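Local structure of fructosyl amine:oxygen oxidoreductase (Neosartorya fumigata, 4WCT) at residues M74-L79 with A97-W102; H113-I118 with Y272-V277; T140-L145 with K168-K173. The protein probably uses bound FAD to oxidise fructosyl amines (Amadori products), a deglycating reaction in which oxygen is the electron acceptor. All coordinates share one frame; numbering follows the deposited sequence. Where two conformers were deposited one is given.

Contact 1. Residues M74-L79 with A97-W102; sequences MEHSEL and AALKAW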
ATOM      1  N   MET A  74       1.624  10.093   1.414  1.00  9.16           N
ATOM      2  CA  MET A  74       2.950  10.014   2.023  1.00  9.52           C
ATOM      3  C   MET A  74       2.921  10.866   3.306  1.00 10.60           C
ATOM      4  O   MET A  74       2.530  12.031   3.286  1.00 10.07           O
ATOM      5  CB  MET A  74       4.022  10.564   1.060  1.00  9.94           C
ATOM      6  CG  MET A  74       5.394  10.930   1.705  1.00 12.22           C
ATOM      7  SD  MET A  74       6.253   9.514   2.342  1.00 17.46           S
ATOM      8  CE  MET A  74       7.193  10.169   3.719  1.00 22.02           C
ATOM      9  N   GLU A  75       3.401  10.296   4.402  1.00 11.19           N
ATOM     10  CA  GLU A  75       3.537  11.045   5.645  1.00 13.32           C
ATOM     11  C   GLU A  75       4.714  10.503   6.426  1.00 13.17           C
ATOM     12  O   GLU A  75       4.868   9.286   6.592  1.00 13.46           O
ATOM     13  CB  GLU A  75       2.291  10.934   6.500  1.00 17.59           C
ATOM     14  CG  GLU A  75       2.388  11.898   7.692  1.00 25.29           C
ATOM     15  CD  GLU A  75       1.386  11.640   8.779  1.00 38.08           C
ATOM     16  OE1 GLU A  75       0.770  10.549   8.783  1.00 34.92           O
ATOM     17  OE2 GLU A  75       1.222  12.551   9.629  1.00 32.37           O
ATOM     18  N   HIS A  76       5.492  11.418   6.978  1.00 12.02           N
ATOM     19  CA  HIS A  76       6.546  11.094   7.903  1.00 12.22           C
ATOM     20  C   HIS A  76       6.357  11.922   9.192  1.00 14.94           C
ATOM     21  O   HIS A  76       6.242  13.149   9.141  1.00 16.96           O
ATOM     22  CB  HIS A  76       7.907  11.438   7.297  1.00 11.09           C
ATOM     23  CG  HIS A  76       9.026  11.318   8.280  1.00 12.88           C
ATOM     24  ND1 HIS A  76       9.266  10.152   8.974  1.00 12.81           N
ATOM     25  CD2 HIS A  76       9.845  12.252   8.812  1.00 12.57           C
ATOM     26  CE1 HIS A  76      10.224  10.361   9.862  1.00 15.36           C
ATOM     27  NE2 HIS A  76      10.621  11.618   9.755  1.00 15.34           N
ATOM     28  N   SER A  77       6.427  11.251  10.337  1.00 13.21           N
ATOM     29  CA  SER A  77       6.376  11.918  11.646  1.00 16.79           C
ATOM     30  C   SER A  77       7.549  11.465  12.513  1.00 18.87           C
ATOM     31  O   SER A  77       7.830  10.277  12.638  1.00 18.77           O
ATOM     32  CB  SER A  77       5.076  11.569  12.361  1.00 24.57           C
ATOM     33  OG  SER A  77       3.985  11.923  11.545  1.00 35.40           O
ATOM     34  N   GLU A  78       8.279  12.435  13.047  1.00 17.10           N
ATOM     35  CA  GLU A  78       9.242  12.137  14.089  1.00 19.30           C
ATOM     36  C   GLU A  78       8.480  12.023  15.425  1.00 18.45           C
ATOM     37  O   GLU A  78       7.521  12.756  15.682  1.00 20.86           O
ATOM     38  CB  GLU A  78      10.282  13.261  14.182  1.00 21.86           C
ATOM     39  CG  GLU A  78      11.204  13.406  12.987  1.00 22.81           C
ATOM     40  CD  GLU A  78      12.113  12.199  12.758  1.00 21.26           C
ATOM     41  OE1 GLU A  78      12.290  11.332  13.644  1.00 29.09           O
ATOM     42  OE2 GLU A  78      12.644  12.090  11.644  1.00 21.16           O
ATOM     43  N   LEU A  79       8.937  11.124  16.276  1.00 17.64           N
ATOM     44  CA  LEU A  79       8.231  10.787  17.492  1.00 21.21           C
ATOM     45  C   LEU A  79       9.038  11.333  18.666  1.00 20.34           C
ATOM     46  O   LEU A  79      10.267  11.389  18.593  1.00 23.54           O
ATOM     47  CB  LEU A  79       8.123   9.274  17.599  1.00 21.23           C
ATOM     48  CG  LEU A  79       7.268   8.678  16.480  1.00 24.14           C
ATOM     49  CD1 LEU A  79       7.287   7.171  16.589  1.00 27.26           C
ATOM     50  CD2 LEU A  79       5.848   9.214  16.454  1.00 26.21           C
ATOM     51  N   ALA A  97      13.512   7.870   5.773  1.00  9.15           N
ATOM     52  CA  ALA A  97      14.271   7.571   4.563  1.00 11.59           C
ATOM     53  C   ALA A  97      13.434   7.844   3.315  1.00 11.45           C
ATOM     54  O   ALA A  97      13.926   8.371   2.302  1.00 10.71           O
ATOM     55  CB  ALA A  97      14.723   6.115   4.565  1.00 12.50           C
ATOM     56  N   ALA A  98      12.167   7.462   3.364  1.00  9.87           N
ATOM     57  CA  ALA A  98      11.317   7.619   2.202  1.00  8.98           C
ATOM     58  C   ALA A  98      11.154   9.096   1.889  1.00  9.07           C
ATOM     59  O   ALA A  98      11.198   9.485   0.726  1.00 10.35           O
ATOM     60  CB  ALA A  98       9.956   6.962   2.429  1.00  8.87           C
ATOM     61  N   LEU A  99      10.900   9.913   2.908  1.00 10.40           N
ATOM     62  CA  LEU A  99      10.669  11.331   2.686  1.00  9.93           C
ATOM     63  C   LEU A  99      11.895  11.945   2.011  1.00 10.20           C
ATOM     64  O   LEU A  99      11.792  12.755   1.079  1.00 10.86           O
ATOM     65  CB  LEU A  99      10.375  12.052   4.013  1.00 11.20           C
ATOM     66  CG  LEU A  99      10.160  13.572   3.911  1.00 12.40           C
ATOM     67  CD1 LEU A  99       8.957  13.886   3.030  1.00 12.06           C
ATOM     68  CD2 LEU A  99       9.976  14.182   5.279  1.00 16.83           C
ATOM     69  N   LYS A 100      13.055  11.659   2.573  1.00 10.56           N
ATOM     70  CA  LYS A 100      14.305  12.202   2.036  1.00 13.65           C
ATOM     71  C   LYS A 100      14.461  11.856   0.569  1.00 12.44           C
ATOM     72  O   LYS A 100      14.818  12.694  -0.267  1.00 12.89           O
ATOM     73  CB  LYS A 100      15.465  11.664   2.868  1.00 14.70           C
ATOM     74  CG  LYS A 100      16.833  12.066   2.338  1.00 20.91           C
ATOM     75  CD  LYS A 100      17.939  11.654   3.315  1.00 27.33           C
ATOM     76  CE  LYS A 100      19.302  12.160   2.833  1.00 36.03           C
ATOM     77  NZ  LYS A 100      20.451  11.401   3.397  1.00 40.66           N
ATOM     78  N   ALA A 101      14.141  10.626   0.217  1.00 10.45           N
ATOM     79  CA  ALA A 101      14.267  10.169  -1.154  1.00  9.27           C
ATOM     80  C   ALA A 101      13.199  10.715  -2.109  1.00  9.93           C
ATOM     81  O   ALA A 101      13.517  11.040  -3.241  1.00 10.14           O
ATOM     82  CB  ALA A 101      14.300   8.641  -1.186  1.00 10.41           C
ATOM     83  N   TRP A 102      11.966  10.912  -1.644  1.00  8.17           N
ATOM     84  CA  TRP A 102      10.937  11.526  -2.445  1.00  7.98           C
ATOM     85  C   TRP A 102      11.346  12.932  -2.827  1.00  9.02           C
ATOM     86  O   TRP A 102      10.832  13.475  -3.805  1.00 10.57           O
ATOM     87  CB  TRP A 102       9.589  11.582  -1.692  1.00  8.02           C
ATOM     88  CG  TRP A 102       8.808  10.296  -1.741  1.00  6.85           C
ATOM     89  CD1 TRP A 102       8.453   9.546  -0.669  1.00  8.21           C
ATOM     90  CD2 TRP A 102       8.217   9.671  -2.883  1.00  7.33           C
ATOM     91  NE1 TRP A 102       7.692   8.482  -1.070  1.00  8.82           N
ATOM     92  CE2 TRP A 102       7.608   8.486  -2.429  1.00  7.63           C
ATOM     93  CE3 TRP A 102       8.272   9.909  -4.267  1.00  8.62           C
ATOM     94  CZ2 TRP A 102       6.959   7.589  -3.303  1.00  8.32           C
ATOM     95  CZ3 TRP A 102       7.598   9.045  -5.117  1.00  9.93           C
ATOM     96  CH2 TRP A 102       6.958   7.895  -4.616  1.00  8.85           C
TER

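Contact 2. Residues H113-I118 with Y272-V277; sequences HETGFI and YRNLPV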
ATOM      1  N   HIS A 113       4.288  15.324  -4.058  1.00  8.28           N
ATOM      2  CA  HIS A 113       3.671  16.639  -3.908  1.00 10.90           C
ATOM      3  C   HIS A 113       3.449  16.970  -2.447  1.00  8.20           C
ATOM      4  O   HIS A 113       2.576  16.367  -1.801  1.00  8.86           O
ATOM      5  CB  HIS A 113       2.354  16.658  -4.675  1.00 12.47           C
ATOM      6  CG  HIS A 113       2.521  16.333  -6.123  1.00 14.16           C
ATOM      7  ND1 HIS A 113       3.024  17.261  -7.017  1.00 23.37           N
ATOM      8  CD2 HIS A 113       2.638  15.134  -6.743  1.00 13.89           C
ATOM      9  CE1 HIS A 113       3.198  16.679  -8.190  1.00 24.83           C
ATOM     10  NE2 HIS A 113       2.950  15.389  -8.054  1.00 17.71           N
ATOM     11  N   GLU A 114       4.325  17.820  -1.876  1.00  8.95           N
ATOM     12  CA  GLU A 114       4.374  18.005  -0.432  1.00  9.45           C
ATOM     13  C   GLU A 114       3.309  19.023  -0.028  1.00 11.46           C
ATOM     14  O   GLU A 114       3.614  20.143   0.389  1.00 11.27           O
ATOM     15  CB  GLU A 114       5.782  18.411   0.060  1.00 10.02           C
ATOM     16  CG  GLU A 114       5.951  18.358   1.578  1.00 12.21           C
ATOM     17  CD  GLU A 114       7.392  18.587   2.018  1.00 17.54           C
ATOM     18  OE1 GLU A 114       8.236  18.800   1.134  1.00 20.59           O
ATOM     19  OE2 GLU A 114       7.657  18.620   3.234  1.00 19.81           O
ATOM     20  N   THR A 115       2.053  18.608  -0.145  1.00  8.78           N
ATOM     21  CA  THR A 115       0.935  19.515   0.029  1.00  8.42           C
ATOM     22  C   THR A 115       0.365  19.520   1.462  1.00  8.43           C
ATOM     23  O   THR A 115      -0.551  20.315   1.760  1.00  8.92           O
ATOM     24  CB  THR A 115      -0.191  19.168  -0.920  1.00  8.58           C
ATOM     25  OG1 THR A 115      -0.623  17.829  -0.683  1.00 10.21           O
ATOM     26  CG2 THR A 115       0.202  19.307  -2.364  1.00 10.89           C
ATOM     27  N   GLY A 116       0.793  18.557   2.274  1.00  7.96           N
ATOM     28  CA  GLY A 116       0.330  18.440   3.645  1.00  8.92           C
ATOM     29  C   GLY A 116      -0.733  17.373   3.804  1.00  8.35           C
ATOM     30  O   GLY A 116      -1.149  16.746   2.824  1.00  8.70           O
ATOM     31  N   PHE A 117      -1.181  17.176   5.041  1.00  8.55           N
ATOM     32  CA  PHE A 117      -2.039  16.035   5.382  1.00 10.18           C
ATOM     33  C   PHE A 117      -2.899  16.417   6.562  1.00 10.10           C
ATOM     34  O   PHE A 117      -2.395  16.949   7.563  1.00 11.54           O
ATOM     35  CB  PHE A 117      -1.149  14.831   5.732  1.00 10.13           C
ATOM     36  CG  PHE A 117      -1.874  13.628   6.285  1.00 13.72           C
ATOM     37  CD1 PHE A 117      -2.735  12.882   5.503  1.00 16.28           C
ATOM     38  CD2 PHE A 117      -1.717  13.266   7.615  1.00 25.88           C
ATOM     39  CE1 PHE A 117      -3.326  11.716   5.995  1.00 18.65           C
ATOM     40  CE2 PHE A 117      -2.313  12.118   8.111  1.00 30.23           C
ATOM     41  CZ  PHE A 117      -3.112  11.338   7.290  1.00 20.23           C
ATOM     42  N   ILE A 118      -4.209  16.214   6.421  1.00  8.82           N
ATOM     43  CA  ILE A 118      -5.157  16.522   7.485  1.00  9.26           C
ATOM     44  C   ILE A 118      -5.700  15.189   7.999  1.00  8.87           C
ATOM     45  O   ILE A 118      -6.212  14.372   7.213  1.00  8.28           O
ATOM     46  CB  ILE A 118      -6.352  17.370   6.967  1.00  9.30           C
ATOM     47  CG1 ILE A 118      -5.894  18.725   6.437  1.00  9.05           C
ATOM     48  CG2 ILE A 118      -7.396  17.547   8.054  1.00 10.20           C
ATOM     49  CD1 ILE A 118      -6.943  19.393   5.559  1.00  9.95           C
ATOM     50  N   TYR A 272      -8.683  22.993  -7.877  1.00 11.16           N
ATOM     51  CA  TYR A 272      -8.371  21.816  -7.076  1.00 10.45           C
ATOM     52  C   TYR A 272      -6.891  21.461  -7.217  1.00 13.50           C
ATOM     53  O   TYR A 272      -6.540  20.395  -7.709  1.00 13.65           O
ATOM     54  CB  TYR A 272      -9.225  20.611  -7.496  1.00 10.88           C
ATOM     55  CG  TYR A 272     -10.711  20.711  -7.172  1.00  9.78           C
ATOM     56  CD1 TYR A 272     -11.558  21.462  -7.978  1.00 10.92           C
ATOM     57  CD2 TYR A 272     -11.291  19.881  -6.203  1.00 10.95           C
ATOM     58  CE1 TYR A 272     -12.893  21.536  -7.725  1.00 11.90           C
ATOM     59  CE2 TYR A 272     -12.644  19.954  -5.926  1.00 11.43           C
ATOM     60  CZ  TYR A 272     -13.437  20.783  -6.680  1.00 13.93           C
ATOM     61  OH  TYR A 272     -14.797  20.831  -6.483  1.00 15.80           O
ATOM     62  N   ARG A 273      -6.037  22.389  -6.822  1.00 12.03           N
ATOM     63  CA  ARG A 273      -4.603  22.251  -7.041  1.00 14.67           C
ATOM     64  C   ARG A 273      -3.829  22.461  -5.761  1.00 12.74           C
ATOM     65  O   ARG A 273      -4.183  23.307  -4.915  1.00 12.99           O
ATOM     66  CB  ARG A 273      -4.121  23.264  -8.071  1.00 21.77           C
ATOM     67  CG  ARG A 273      -4.509  22.949  -9.490  1.00 29.29           C
ATOM     68  CD  ARG A 273      -4.273  24.186 -10.353  1.00 38.69           C
ATOM     69  NE  ARG A 273      -4.572  23.948 -11.759  1.00 49.25           N
ATOM     70  CZ  ARG A 273      -4.542  24.887 -12.698  1.00 49.60           C
ATOM     71  NH1 ARG A 273      -4.267  26.140 -12.370  1.00 62.38           N
ATOM     72  NH2 ARG A 273      -4.833  24.581 -13.956  1.00 53.33           N
ATOM     73  N   ASN A 274      -2.784  21.658  -5.571  0.50 11.57           N
ATOM     74  CA  ASN A 274      -1.913  21.789  -4.420  0.50 13.89           C
ATOM     75  C   ASN A 274      -2.625  21.507  -3.091  0.50 11.65           C
ATOM     76  O   ASN A 274      -2.336  22.151  -2.070  0.50 11.61           O
ATOM     77  CB  ASN A 274      -1.310  23.195  -4.371  0.50 18.05           C
ATOM     78  CG  ASN A 274       0.060  23.217  -3.729  0.50 21.80           C
ATOM     79  OD1 ASN A 274       0.811  22.251  -3.822  0.50 29.67           O
ATOM     80  ND2 ASN A 274       0.396  24.324  -3.087  0.50 26.57           N
ATOM     81  N   LEU A 275      -3.486  20.493  -3.083  1.00  8.21           N
ATOM     82  CA  LEU A 275      -4.371  20.259  -1.974  1.00  8.45           C
ATOM     83  C   LEU A 275      -3.732  19.356  -0.922  1.00  8.50           C
ATOM     84  O   LEU A 275      -3.197  18.309  -1.272  1.00  8.86           O
ATOM     85  CB  LEU A 275      -5.658  19.589  -2.477  1.00  8.11           C
ATOM     86  CG  LEU A 275      -6.504  20.351  -3.512  1.00  7.83           C
ATOM     87  CD1 LEU A 275      -7.772  19.590  -3.828  1.00  8.98           C
ATOM     88  CD2 LEU A 275      -6.826  21.772  -3.054  1.00  9.49           C
ATOM     89  N   PRO A 276      -3.817  19.735   0.354  1.00  7.69           N
ATOM     90  CA  PRO A 276      -3.448  18.740   1.345  1.00  8.09           C
ATOM     91  C   PRO A 276      -4.384  17.536   1.257  1.00  9.76           C
ATOM     92  O   PRO A 276      -5.559  17.670   0.881  1.00  8.96           O
ATOM     93  CB  PRO A 276      -3.636  19.456   2.667  1.00  8.57           C
ATOM     94  CG  PRO A 276      -4.642  20.507   2.385  1.00 11.03           C
ATOM     95  CD  PRO A 276      -4.394  20.939   0.970  1.00  9.42           C
ATOM     96  N   VAL A 277      -3.878  16.367   1.633  1.00  8.77           N
ATOM     97  CA  VAL A 277      -4.750  15.189   1.747  1.00  9.02           C
ATOM     98  C   VAL A 277      -5.744  15.463   2.859  1.00  9.41           C
ATOM     99  O   VAL A 277      -5.343  15.910   3.928  1.00 10.82           O
ATOM    100  CB  VAL A 277      -3.912  13.946   2.074  1.00 11.60           C
ATOM    101  CG1 VAL A 277      -4.788  12.712   2.278  1.00 12.88           C
ATOM    102  CG2 VAL A 277      -2.882  13.700   0.967  1.00 12.19           C
TER
HETATM  103  O   HOH W   1      -0.958  22.567   0.069  1.00 20.68           O

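Contact 3. Residues T140-L145 with K168-K173; sequences TNFVKL and KGWLHK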
ATOM      1  N   THR A 140       5.767  16.825  15.291  1.00 20.90           N
ATOM      2  CA  THR A 140       5.147  17.706  14.290  1.00 20.07           C
ATOM      3  C   THR A 140       4.370  18.864  14.946  1.00 20.52           C
ATOM      4  O   THR A 140       3.699  18.675  15.959  1.00 19.20           O
ATOM      5  CB  THR A 140       4.177  16.886  13.394  1.00 23.52           C
ATOM      6  OG1 THR A 140       4.927  15.942  12.619  1.00 22.57           O
ATOM      7  CG2 THR A 140       3.365  17.800  12.481  1.00 22.56           C
ATOM      8  N   ASN A 141       4.474  20.066  14.390  1.00 20.99           N
ATOM      9  CA  ASN A 141       3.635  21.166  14.875  1.00 24.60           C
ATOM     10  C   ASN A 141       2.376  21.251  14.036  1.00 21.24           C
ATOM     11  O   ASN A 141       2.433  21.615  12.878  1.00 24.94           O
ATOM     12  CB  ASN A 141       4.381  22.508  14.881  1.00 30.68           C
ATOM     13  CG  ASN A 141       5.603  22.496  15.798  1.00 36.92           C
ATOM     14  OD1 ASN A 141       5.486  22.462  17.030  1.00 41.62           O
ATOM     15  ND2 ASN A 141       6.785  22.450  15.193  1.00 48.21           N
ATOM     16  N   PHE A 142       1.283  20.731  14.575  1.00 19.33           N
ATOM     17  CA  PHE A 142       0.013  20.673  13.851  1.00 18.89           C
ATOM     18  C   PHE A 142      -0.764  21.964  13.996  1.00 20.31           C
ATOM     19  O   PHE A 142      -0.601  22.702  14.972  1.00 23.47           O
ATOM     20  CB  PHE A 142      -0.859  19.557  14.401  1.00 17.49           C
ATOM     21  CG  PHE A 142      -0.304  18.184  14.213  1.00 16.54           C
ATOM     22  CD1 PHE A 142      -0.602  17.440  13.077  1.00 17.22           C
ATOM     23  CD2 PHE A 142       0.536  17.623  15.163  1.00 22.60           C
ATOM     24  CE1 PHE A 142      -0.152  16.154  12.927  1.00 23.71           C
ATOM     25  CE2 PHE A 142       0.989  16.334  15.008  1.00 18.62           C
ATOM     26  CZ  PHE A 142       0.676  15.606  13.891  1.00 22.38           C
ATOM     27  N   VAL A 143      -1.610  22.250  13.026  1.00 16.09           N
ATOM     28  CA  VAL A 143      -2.600  23.310  13.149  1.00 14.79           C
ATOM     29  C   VAL A 143      -3.914  22.614  13.474  1.00 15.80           C
ATOM     30  O   VAL A 143      -4.324  21.677  12.780  1.00 14.04           O
ATOM     31  CB  VAL A 143      -2.748  24.056  11.825  1.00 17.64           C
ATOM     32  CG1 VAL A 143      -3.844  25.092  11.927  1.00 19.65           C
ATOM     33  CG2 VAL A 143      -1.423  24.707  11.423  1.00 22.53           C
ATOM     34  N   LYS A 144      -4.542  23.025  14.555  1.00 12.27           N
ATOM     35  CA  LYS A 144      -5.810  22.411  14.963  1.00 15.75           C
ATOM     36  C   LYS A 144      -6.949  22.994  14.149  1.00 13.28           C
ATOM     37  O   LYS A 144      -7.070  24.210  14.000  1.00 14.17           O
ATOM     38  CB  LYS A 144      -6.052  22.635  16.446  1.00 17.31           C
ATOM     39  CG  LYS A 144      -7.373  22.061  16.957  1.00 19.72           C
ATOM     40  CD  LYS A 144      -7.332  20.543  17.053  1.00 22.15           C
ATOM     41  CE  LYS A 144      -8.702  19.951  17.340  1.00 24.14           C
ATOM     42  NZ  LYS A 144      -9.063  20.128  18.791  1.00 24.20           N
ATOM     43  N   LEU A 145      -7.849  22.121  13.719  1.00 11.25           N
ATOM     44  CA  LEU A 145      -9.026  22.508  12.965  1.00  9.57           C
ATOM     45  C   LEU A 145     -10.262  22.176  13.781  1.00 11.46           C
ATOM     46  O   LEU A 145     -10.502  21.006  14.110  1.00 11.34           O
ATOM     47  CB  LEU A 145      -9.075  21.785  11.609  1.00 10.07           C
ATOM     48  CG  LEU A 145      -7.801  21.800  10.772  1.00 10.24           C
ATOM     49  CD1 LEU A 145      -7.980  20.856   9.587  1.00 10.35           C
ATOM     50  CD2 LEU A 145      -7.504  23.214  10.304  1.00 14.07           C
ATOM     51  N   LYS A 168     -13.441  17.359  13.855  1.00 10.04           N
ATOM     52  CA  LYS A 168     -12.265  18.097  14.334  1.00 10.16           C
ATOM     53  C   LYS A 168     -11.054  17.383  13.814  1.00 10.39           C
ATOM     54  O   LYS A 168     -11.090  16.203  13.551  1.00 10.27           O
ATOM     55  CB  LYS A 168     -12.211  18.184  15.863  1.00 12.07           C
ATOM     56  CG  LYS A 168     -13.415  18.936  16.436  1.00 16.31           C
ATOM     57  CD  LYS A 168     -13.232  19.414  17.859  1.00 21.76           C
ATOM     58  CE  LYS A 168     -14.514  20.093  18.332  1.00 21.62           C
ATOM     59  NZ  LYS A 168     -14.636  21.437  17.714  1.00 27.09           N
ATOM     60  N   GLY A 169      -9.976  18.121  13.586  1.00 10.33           N
ATOM     61  CA  GLY A 169      -8.797  17.500  13.057  1.00 11.31           C
ATOM     62  C   GLY A 169      -7.575  18.383  13.142  1.00  8.28           C
ATOM     63  O   GLY A 169      -7.562  19.368  13.870  1.00 11.09           O
ATOM     64  N   TRP A 170      -6.491  17.849  12.607  1.00  8.60           N
ATOM     65  CA  TRP A 170      -5.165  18.467  12.664  1.00  9.83           C
ATOM     66  C   TRP A 170      -4.521  18.438  11.273  1.00 10.56           C
ATOM     67  O   TRP A 170      -4.508  17.425  10.615  1.00 11.56           O
ATOM     68  CB  TRP A 170      -4.260  17.729  13.633  1.00 10.90           C
ATOM     69  CG  TRP A 170      -4.648  17.851  15.069  1.00 11.92           C
ATOM     70  CD1 TRP A 170      -4.124  18.712  15.967  1.00 14.14           C
ATOM     71  CD2 TRP A 170      -5.628  17.068  15.781  1.00 12.94           C
ATOM     72  NE1 TRP A 170      -4.684  18.504  17.207  1.00 14.82           N
ATOM     73  CE2 TRP A 170      -5.632  17.527  17.116  1.00 13.82           C
ATOM     74  CE3 TRP A 170      -6.543  16.103  15.412  1.00 13.76           C
ATOM     75  CZ2 TRP A 170      -6.462  16.973  18.099  1.00 14.38           C
ATOM     76  CZ3 TRP A 170      -7.334  15.513  16.405  1.00 16.75           C
ATOM     77  CH2 TRP A 170      -7.267  15.941  17.732  1.00 15.34           C
ATOM     78  N   LEU A 171      -3.918  19.562  10.883  1.00 11.63           N
ATOM     79  CA  LEU A 171      -3.193  19.716   9.641  1.00 10.55           C
ATOM     80  C   LEU A 171      -1.687  19.672   9.899  1.00 11.78           C
ATOM     81  O   LEU A 171      -1.179  20.349  10.807  1.00 11.70           O
ATOM     82  CB  LEU A 171      -3.564  21.062   9.011  1.00 11.27           C
ATOM     83  CG  LEU A 171      -2.678  21.538   7.850  1.00 11.95           C
ATOM     84  CD1 LEU A 171      -2.809  20.627   6.658  1.00 12.19           C
ATOM     85  CD2 LEU A 171      -3.036  22.955   7.447  1.00 15.17           C
ATOM     86  N   HIS A 172      -1.032  18.797   9.161  1.00 13.46           N
ATOM     87  CA  HIS A 172       0.423  18.551   9.167  1.00 18.38           C
ATOM     88  C   HIS A 172       0.894  19.120   7.808  1.00 18.69           C
ATOM     89  O   HIS A 172       0.569  18.563   6.773  1.00 16.53           O
ATOM     90  CB  HIS A 172       0.643  17.004   9.227  1.00 18.82           C
ATOM     91  CG  HIS A 172       2.069  16.576   9.092  1.00 20.72           C
ATOM     92  ND1 HIS A 172       2.462  15.267   9.241  1.00 27.13           N
ATOM     93  CD2 HIS A 172       3.211  17.304   9.040  1.00 27.75           C
ATOM     94  CE1 HIS A 172       3.780  15.192   9.198  1.00 28.97           C
ATOM     95  NE2 HIS A 172       4.260  16.414   9.064  1.00 32.56           N
ATOM     96  N   LYS A 173       1.547  20.275   7.799  1.00 19.00           N
ATOM     97  CA  LYS A 173       1.873  20.946   6.548  1.00 20.00           C
ATOM     98  C   LYS A 173       3.095  20.403   5.788  1.00 24.95           C
ATOM     99  O   LYS A 173       3.121  20.438   4.566  1.00 42.21           O
ATOM    100  CB  LYS A 173       2.085  22.423   6.824  1.00 28.98           C
ATOM    101  CG  LYS A 173       0.881  23.285   6.527  1.00 38.06           C
ATOM    102  CD  LYS A 173       1.128  24.734   6.933  1.00 42.90           C
ATOM    103  CE  LYS A 173       0.614  25.031   8.337  1.00 55.97           C
ATOM    104  NZ  LYS A 173      -0.126  26.328   8.391  1.00 62.40           N
TER
HETATM  105  O   HOH W   2       1.931  21.606  10.273  1.00 38.20           O

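Contact 1. Residues M74-L79 with A97-W102
Met-74, near the end of strand 72-75, lies against one side of the last two turns of helix 86-102. Its CB starts toward the helix. CG is anti to the backbone N (chi1 163°) and comes within 4.1 Å of Trp-102 CD1. The chain then bends at chi2 (66°), which carries the sulfur past the pyrrole end of the indole. Met-74 SD is 3.7 Å from Trp-102 CD1, with NE1 of the same ring at nearly the same distance. The sulfur approaches the five-membered ring obliquely, 62° off the ring normal, in a Met-aromatic contact. The methyl goes on to the helix: Met-74 CE is 3.7 Å from Leu-99 CB and more loosely touches Ala-98 CB at 4.4 Å. Met-74 and Leu-99 cross at about a right angle.

Two residues on, His-76 meets the CD2 methyl of the same leucine. Leu-99 CD2 is 4.0 Å from both CB and CD2 of His-76. The imidazole is held at both nitrogens. NE2 donates to Glu-78 OE2 at 2.8 Å; the carboxylate oxygen lies in the ring plane, although the nitrogen meets it from above the carboxylate plane. ND1 is hydrogen-bonded to Thr-95, and Glu-78 also forms a salt bridge to Arg-96. Trp-102 NE1 is bonded to the carbonyl of Met-391.

This strand-on-helix packing is buried and close to the flavin cofactor: the Met-74 side chain comes to about 7 Å from the bound FAD at the nearest atoms. The polar groups at its margins bond within 74-79 or to residues outside the contact. No hydrogen bond crosses between 74-79 and 97-102, so the joint depends on dispersion and shape, while the bonds to NE2 and ND1 fix the turn of the imidazole.

Contact 2. Residues H113-I118 with Y272-V277
This is a short parallel beta bridge, extended by a threonine hydrogen bond and a water. It joins the starts of strands 117-121 and 277-280, and the loop before the latter also takes part. Phe-117 pairs with Val-277. Val-277 N donates to Gly-116 O at 3.0 Å, and Val-277 O accepts from Ile-118 N at 2.8 Å. The second bond runs nearly along the C=O axis (164° at the oxygen).

On the side of the sheet that carries Phe-117 and Val-277, CB of the valine sits at the ring edge, in plane, 3.8 Å from Phe-117 CD1. Ile-73 of strand 72-75 packs on both residues. Elsewhere, Ile-118 CD1 lies alongside Pro-276 CG at 4.1 Å, the two side chains pointing the same way.

The bridge belongs to the large mixed sheet of the FAD-dependent oxidoreductase fold. Gly-116 has a positive phi (101°), and its backbone angles call for glycine, because a CB there would jam against the carbonyl O of Thr-115.

Before the bridge, Thr-115 reaches the loop directly. Its OG1, placed between the backbone N and carbonyl carbon (chi1 59°), donates to Leu-275 O at 2.7 Å from above the carbonyl plane. Water 1 donates to Thr-115 O and to Asn-274 O, at 2.8 and 2.6 Å.

Contact 3. Residues T140-L145 with K168-K173
Phe-142 and Trp-170 meet in an offset edge-to-face pair, with the indole edge toward the phenyl face. The planes stand at 77°, and Phe-142 CD1 touches Trp-170 CB at 3.7 Å. Thr-140 CG2 joins two rings. It sits over the centre of one face of Phe-142 and makes a CH-pi contact with the face of His-172, 3.7 Å from that ring's centroid.

Lys-144 spreads across a face of Trp-170. A bend at chi2 (73°) lays its CD 3.6 Å from the centroid of the five-membered ring. Val-143, Leu-145 and Leu-171 pack on the opposite side of the sheet.

Four backbone bonds join the two strands. Val-143 and Leu-171 exchange two, as do Leu-145 and Gly-169; the shortest is Leu-145 N to Gly-169 O, 2.8 Å.

At the polar margin, Lys-144 and Lys-168 each form a salt bridge to Glu-146, which would offset their like charges. Water 2 donates to Asn-141 O and accepts from Lys-173 N.

The arrangement is an antiparallel strand pair with an aromatic cluster of Phe-142, Trp-170 and His-172 toward one end, at the edge of the large mixed sheet.

In the fold
Contact 1 closes first along the chain; contact 3 is then nested inside the long loop closed by contact 2. Contacts 2 and 3 share the large mixed sheet, where strands 117-121 and 168-172 are neighbours. Their centres are about 13 Å apart, and Phe-117 O probably accepts a hydrogen bond from His-172 N. Strand 72-75 of contact 1 belongs to a separate three-stranded sheet. The centre of contact 1 is about 15 Å from that of contact 2 and about 17 Å from that of contact 3. Glu-75 spans the gap: it packs on Phe-117 and probably hydrogen-bonds His-172. Contacts 1 and 2 thus lie beside the FAD, while contact 3 builds an outer part of the large sheet.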